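Cry23AA1 (Bacillus thuringiensis, PDB 4RHZ) probably acts as the aerolysin-like, pore-forming member of a two-protein insecticidal toxin with Cry37Aa1, and binds a zinc ion. Local coordinates at residues L54-V59 with V71-W75; V163-M169 with I210-S216. All blocks are in the same frame, centred on the assembly; numbering follows the deposited sequence.

Contact 1: residues L54-V59 with V71-W75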
loop_
_atom_site.group_PDB
_atom_site.type_symbol
_atom_site.label_atom_id
_atom_site.label_comp_id
_atom_site.label_asym_id
_atom_site.label_seq_id
_atom_site.Cartn_x
_atom_site.Cartn_y
_atom_site.Cartn_z
ATOM N N LEU A 54 -7.770 -14.390 -8.461
ATOM C CA LEU A 54 -6.858 -15.545 -8.391
ATOM C C LEU A 54 -7.231 -16.772 -9.175
ATOM O O LEU A 54 -6.380 -17.208 -9.982
ATOM C CB LEU A 54 -6.537 -15.968 -6.951
ATOM C CG LEU A 54 -6.111 -14.715 -6.142
ATOM C CD1 LEU A 54 -6.084 -15.113 -4.706
ATOM C CD2 LEU A 54 -4.740 -14.143 -6.623
ATOM N N THR A 55 -8.440 -17.352 -8.930
ATOM C CA THR A 55 -8.982 -18.437 -9.777
ATOM C C THR A 55 -10.449 -18.290 -9.709
ATOM O O THR A 55 -10.966 -17.529 -8.900
ATOM C CB THR A 55 -8.956 -19.817 -9.155
ATOM O OG1 THR A 55 -8.588 -19.738 -7.787
ATOM C CG2 THR A 55 -8.247 -20.819 -9.931
ATOM N N THR A 56 -11.119 -19.094 -10.526
ATOM C CA THR A 56 -12.534 -19.120 -10.514
ATOM C C THR A 56 -13.025 -20.569 -10.530
ATOM O O THR A 56 -12.371 -21.500 -11.068
ATOM C CB THR A 56 -13.119 -18.351 -11.721
ATOM O OG1 THR A 56 -12.696 -19.060 -12.871
ATOM C CG2 THR A 56 -12.537 -16.969 -11.854
ATOM N N LYS A 57 -14.197 -20.737 -9.942
ATOM C CA LYS A 57 -14.850 -22.026 -9.952
ATOM C C LYS A 57 -16.194 -21.826 -10.647
ATOM O O LYS A 57 -16.986 -20.938 -10.256
ATOM C CB LYS A 57 -15.004 -22.516 -8.511
ATOM C CG LYS A 57 -13.702 -23.078 -7.988
ATOM C CD LYS A 57 -13.736 -23.795 -6.692
ATOM C CE LYS A 57 -12.285 -24.311 -6.379
ATOM N NZ LYS A 57 -12.220 -25.030 -5.081
ATOM N N ARG A 58 -16.384 -22.597 -11.719
ATOM C CA ARG A 58 -17.578 -22.530 -12.498
ATOM C C ARG A 58 -18.455 -23.808 -12.210
ATOM O O ARG A 58 -17.936 -24.972 -12.184
ATOM C CB ARG A 58 -17.218 -22.453 -13.990
ATOM C CG ARG A 58 -18.439 -22.323 -14.892
ATOM C CD ARG A 58 -18.145 -22.345 -16.450
ATOM N NE ARG A 58 -19.356 -22.666 -17.217
ATOM C CZ ARG A 58 -19.661 -22.229 -18.456
ATOM N NH1 ARG A 58 -18.846 -21.367 -19.092
ATOM N NH2 ARG A 58 -20.808 -22.631 -19.063
ATOM N N VAL A 59 -19.762 -23.581 -12.051
ATOM C CA VAL A 59 -20.732 -24.678 -11.811
ATOM C C VAL A 59 -21.920 -24.455 -12.720
ATOM O O VAL A 59 -22.594 -23.451 -12.591
ATOM C CB VAL A 59 -21.242 -24.759 -10.352
ATOM C CG1 VAL A 59 -22.085 -26.052 -10.120
ATOM C CG2 VAL A 59 -20.074 -24.757 -9.326
ATOM N N VAL A 71 -18.786 -23.598 -2.840
ATOM C CA VAL A 71 -17.452 -23.311 -3.474
ATOM C C VAL A 71 -16.452 -22.826 -2.410
ATOM O O VAL A 71 -16.768 -21.947 -1.600
ATOM C CB VAL A 71 -17.513 -22.273 -4.640
ATOM C CG1 VAL A 71 -18.209 -22.873 -5.867
ATOM C CG2 VAL A 71 -18.262 -21.022 -4.220
ATOM N N SER A 72 -15.265 -23.422 -2.457
ATOM C CA SER A 72 -14.251 -23.285 -1.458
ATOM C C SER A 72 -12.991 -22.892 -2.177
ATOM O O SER A 72 -12.656 -23.491 -3.211
ATOM C CB SER A 72 -13.915 -24.655 -0.826
ATOM O OG SER A 72 -14.983 -25.047 -0.027
ATOM N N PHE A 73 -12.248 -21.998 -1.554
ATOM C CA PHE A 73 -11.015 -21.484 -2.124
ATOM C C PHE A 73 -9.941 -21.472 -1.076
ATOM O O PHE A 73 -10.188 -21.235 0.122
ATOM C CB PHE A 73 -11.224 -20.053 -2.581
ATOM C CG PHE A 73 -12.196 -19.928 -3.687
ATOM C CD1 PHE A 73 -13.491 -19.485 -3.445
ATOM C CD2 PHE A 73 -11.822 -20.255 -4.963
ATOM C CE1 PHE A 73 -14.399 -19.349 -4.496
ATOM C CE2 PHE A 73 -12.718 -20.135 -6.027
ATOM C CZ PHE A 73 -14.015 -19.669 -5.787
ATOM N N THR A 74 -8.743 -21.701 -1.536
ATOM C CA THR A 74 -7.637 -21.520 -0.670
ATOM C C THR A 74 -6.518 -20.733 -1.359
ATOM O O THR A 74 -6.244 -20.922 -2.537
ATOM C CB THR A 74 -7.195 -22.876 -0.139
ATOM O OG1 THR A 74 -6.577 -22.667 1.124
ATOM C CG2 THR A 74 -6.238 -23.586 -1.096
ATOM N N TRP A 75 -5.863 -19.855 -0.611
ATOM C CA TRP A 75 -4.710 -19.184 -1.165
ATOM C C TRP A 75 -3.637 -18.831 -0.121
ATOM O O TRP A 75 -3.944 -18.378 0.985
ATOM C CB TRP A 75 -5.146 -17.940 -1.931
ATOM C CG TRP A 75 -4.114 -17.470 -2.874
ATOM C CD1 TRP A 75 -3.694 -18.087 -4.028
ATOM C CD2 TRP A 75 -3.335 -16.273 -2.745
ATOM N NE1 TRP A 75 -2.691 -17.331 -4.630
ATOM C CE2 TRP A 75 -2.460 -16.216 -3.856
ATOM C CE3 TRP A 75 -3.306 -15.233 -1.800
ATOM C CZ2 TRP A 75 -1.559 -15.151 -4.049
ATOM C CZ3 TRP A 75 -2.404 -14.168 -1.987
ATOM C CH2 TRP A 75 -1.547 -14.134 -3.101
HETATM O O HOH W 1 -15.261 -25.775 -4.380
#
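L54 sets one methyl, CD1, on a face of the W75 indole, one of two tightly packed places in the contact. L54 CD1 lies 3.6 Å from the centroid of the W75 five-membered ring, nearly along its normal, in a CH-pi contact. W75 holds CG anti to its own backbone N (chi1 -161°), which brings a broad face round to meet the leucine branch, and the two side chains cross at about a right angle. The second close patch forms where K57 and F73 slide past each other in opposite directions. Lysine suits this place because its methylenes can lie against a ring while its amine travels on: K57 CG comes 3.7 Å from F73 CE2, and the extended chain beyond CG carries NZ to the backbone of S72. The hydrogen bond from K57 NZ to S72 O is very short at 2.5 Å, a length to be treated with caution. Water 1 accepts from K57 NZ at 3.2 Å and from S72 N at 3.0 Å, marking the solvent side. F73 is buried, and its ring also stacks with Y152 of strand 146-179. Looser is the apolar touch of V59 CG2 on V71 CG1, 4.4 Å apart near the end of the contact. The two antiparallel segments approach no closer than 8.4 Å between axes; their backbones pair elsewhere, 54-59 with strand 146-179 and V71 with T138. Such side-chain bridging between unpaired strands is consistent with a flank of the elongated beta-sandwich of an aerolysin-family toxin.

Contact 2: residues V163-M169 with I210-S216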
loop_
_atom_site.group_PDB
_atom_site.type_symbol
_atom_site.label_atom_id
_atom_site.label_comp_id
_atom_site.label_asym_id
_atom_site.label_seq_id
_atom_site.Cartn_x
_atom_site.Cartn_y
_atom_site.Cartn_z
ATOM N N VAL A 163 8.544 8.055 8.861
ATOM C CA VAL A 163 8.201 8.418 10.239
ATOM C C VAL A 163 9.266 9.391 10.797
ATOM O O VAL A 163 10.448 9.415 10.339
ATOM C CB VAL A 163 8.013 7.187 11.163
ATOM C CG1 VAL A 163 7.039 6.173 10.548
ATOM C CG2 VAL A 163 9.354 6.489 11.447
ATOM N N ASN A 164 8.808 10.197 11.757
ATOM C CA ASN A 164 9.638 11.041 12.567
ATOM C C ASN A 164 10.109 10.244 13.766
ATOM O O ASN A 164 9.294 9.631 14.454
ATOM C CB ASN A 164 8.810 12.197 13.070
ATOM C CG ASN A 164 8.289 13.053 11.947
ATOM O OD1 ASN A 164 9.009 13.365 10.981
ATOM N ND2 ASN A 164 7.002 13.381 12.032
ATOM N N VAL A 165 11.417 10.272 14.012
ATOM C CA VAL A 165 12.058 9.558 15.129
ATOM C C VAL A 165 12.684 10.645 16.067
ATOM O O VAL A 165 13.699 11.246 15.746
ATOM C CB VAL A 165 13.150 8.602 14.569
ATOM C CG1 VAL A 165 13.880 7.870 15.673
ATOM C CG2 VAL A 165 12.555 7.593 13.562
ATOM N N GLU A 166 12.042 10.906 17.191
ATOM C CA GLU A 166 12.255 12.092 17.975
ATOM C C GLU A 166 12.419 11.778 19.433
ATOM O O GLU A 166 11.807 10.822 19.946
ATOM C CB GLU A 166 11.067 13.038 17.839
ATOM C CG GLU A 166 11.054 13.702 16.485
ATOM C CD GLU A 166 9.927 14.706 16.391
ATOM O OE1 GLU A 166 10.204 15.906 16.453
ATOM O OE2 GLU A 166 8.750 14.310 16.328
ATOM N N CYS A 167 13.233 12.594 20.104
ATOM C CA CYS A 167 13.243 12.618 21.600
ATOM C C CYS A 167 13.840 13.929 22.145
ATOM O O CYS A 167 14.385 14.731 21.387
ATOM C CB CYS A 167 13.975 11.433 22.203
ATOM S SG CYS A 167 15.682 11.381 21.647
ATOM N N ASP A 168 13.703 14.121 23.454
ATOM C CA ASP A 168 14.330 15.228 24.206
ATOM C C ASP A 168 15.454 14.695 25.061
ATOM O O ASP A 168 15.461 13.544 25.482
ATOM C CB ASP A 168 13.320 15.883 25.152
ATOM C CG ASP A 168 12.239 16.673 24.409
ATOM O OD1 ASP A 168 12.533 17.182 23.299
ATOM O OD2 ASP A 168 11.122 16.809 24.966
ATOM N N MET A 169 16.386 15.577 25.361
ATOM C CA MET A 169 17.548 15.221 26.148
ATOM C C MET A 169 17.842 16.427 27.034
ATOM O O MET A 169 17.734 17.587 26.592
ATOM C CB MET A 169 18.712 14.948 25.217
ATOM C CG MET A 169 18.688 13.580 24.635
ATOM S SD MET A 169 20.115 13.248 23.562
ATOM C CE MET A 169 19.428 11.993 22.461
ATOM N N ILE A 210 17.020 22.010 27.471
ATOM C CA ILE A 210 16.482 20.773 26.853
ATOM C C ILE A 210 16.872 20.771 25.404
ATOM O O ILE A 210 16.686 21.788 24.722
ATOM C CB ILE A 210 14.947 20.647 27.086
ATOM C CG1 ILE A 210 14.688 20.146 28.502
ATOM C CG2 ILE A 210 14.254 19.735 26.018
ATOM C CD1 ILE A 210 13.186 20.061 28.925
ATOM N N ALA A 211 17.484 19.686 24.936
ATOM C CA ALA A 211 17.700 19.553 23.487
ATOM C C ALA A 211 16.701 18.564 22.923
ATOM O O ALA A 211 16.403 17.511 23.546
ATOM C CB ALA A 211 19.167 19.149 23.126
ATOM N N HIS A 212 16.192 18.892 21.741
ATOM C CA HIS A 212 15.230 18.043 21.066
ATOM C C HIS A 212 15.934 17.357 19.928
ATOM O O HIS A 212 16.596 18.038 19.102
ATOM C CB HIS A 212 14.053 18.849 20.527
ATOM C CG HIS A 212 13.015 18.013 19.827
ATOM N ND1 HIS A 212 12.105 17.225 20.506
ATOM C CD2 HIS A 212 12.719 17.875 18.508
ATOM C CE1 HIS A 212 11.308 16.623 19.636
ATOM N NE2 HIS A 212 11.654 17.008 18.417
ATOM N N PHE A 213 15.788 16.023 19.850
ATOM C CA PHE A 213 16.317 15.304 18.657
ATOM C C PHE A 213 15.199 14.972 17.664
ATOM O O PHE A 213 14.220 14.337 18.036
ATOM C CB PHE A 213 17.094 14.031 19.015
ATOM C CG PHE A 213 17.500 13.253 17.822
ATOM C CD1 PHE A 213 18.580 13.658 17.077
ATOM C CD2 PHE A 213 16.743 12.126 17.387
ATOM C CE1 PHE A 213 18.954 12.987 15.938
ATOM C CE2 PHE A 213 17.106 11.419 16.250
ATOM C CZ PHE A 213 18.196 11.826 15.513
ATOM N N LYS A 214 15.387 15.370 16.413
ATOM C CA LYS A 214 14.431 15.146 15.336
ATOM C C LYS A 214 15.090 14.380 14.236
ATOM O O LYS A 214 15.787 14.958 13.388
ATOM C CB LYS A 214 13.934 16.464 14.765
ATOM C CG LYS A 214 12.943 16.235 13.567
ATOM C CD LYS A 214 11.810 17.224 13.544
ATOM C CE LYS A 214 10.825 16.891 12.380
ATOM N NZ LYS A 214 9.459 17.519 12.603
ATOM N N GLY A 215 14.942 13.059 14.272
ATOM C CA GLY A 215 15.499 12.236 13.202
ATOM C C GLY A 215 14.407 11.578 12.360
ATOM O O GLY A 215 13.247 12.017 12.350
ATOM N N SER A 216 14.745 10.493 11.682
ATOM C CA SER A 216 13.742 9.904 10.827
ATOM C C SER A 216 13.917 8.410 10.533
ATOM O O SER A 216 14.981 7.783 10.810
ATOM C CB SER A 216 13.664 10.726 9.533
ATOM O OG SER A 216 14.799 10.403 8.779
#
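H212 reaches across to two carboxylates at once, those of E166 and D168, which stand two residues apart on the same face of the sheet. Its CG is anti to the backbone N (chi1 -179°), laying the ring over the neighbouring strand with a nitrogen toward each acid. H212 NE2 donates to E166 OE1 at 2.7 Å and H212 ND1 to D168 OD1 at 2.8 Å, both acceptors lying almost in the imidazole plane. The acids differ in attitude: the E166 carboxylate, turned 85° from the ring, takes its hydrogen from above its own plane, whereas that of D168, turned 62°, is met on its syn side, with ND1 tilted out of the carboxylate plane less steeply than NE2 at E166. Gripped at both nitrogens, the ring can hardly rotate, and two acidic partners would tend to favour a doubly protonated histidine. D168 is itself steadied by N35, bonded to OD2. K214 bends at its second torsion and brings CD within 3.6 Å of E166 OE1. On the other face, F213 extends its ring onward along its own strand, over G215, filling the place a beta carbon there would need; hence the residue without a side chain fits. F213 CE2 comes 3.4 Å from V165 O, while C167 SG lies 4.0 Å from F213 CB. Antiparallel backbone bonds tie V165 to G215, C167 to F213 and M169 to A211. Strand 32-40 pairs along the other edge of 163-169, the backbone of T204 bonds to that of H212, V89 of strand 67-90 packs against M169 and F213, and V191 of helix 191-197 touches M169 and A211.

Contacts 1 and 2 lie on opposite sides of the chain's centre, their own centres about 50 Å apart, yet both reach the same large curled sheet. Strand 146-179 supplies half of contact 2 and, farther along, is the backbone partner of 54-59 in contact 1. Strands 67-90 and 211-235 are likewise neighbours. Contact 2 is a true strand pairing, with a mainly buried apolar face and a more exposed polar and charged one; contact 1 buries roughly half as much area, has no backbone pairing and is made by side chains, one of which reaches a backbone carbonyl. Its chemistry is aromatic and aliphatic with one lysine, and the W75 side chain lies about 11 Å from the zinc ion, whereas contact 2 is far from that site.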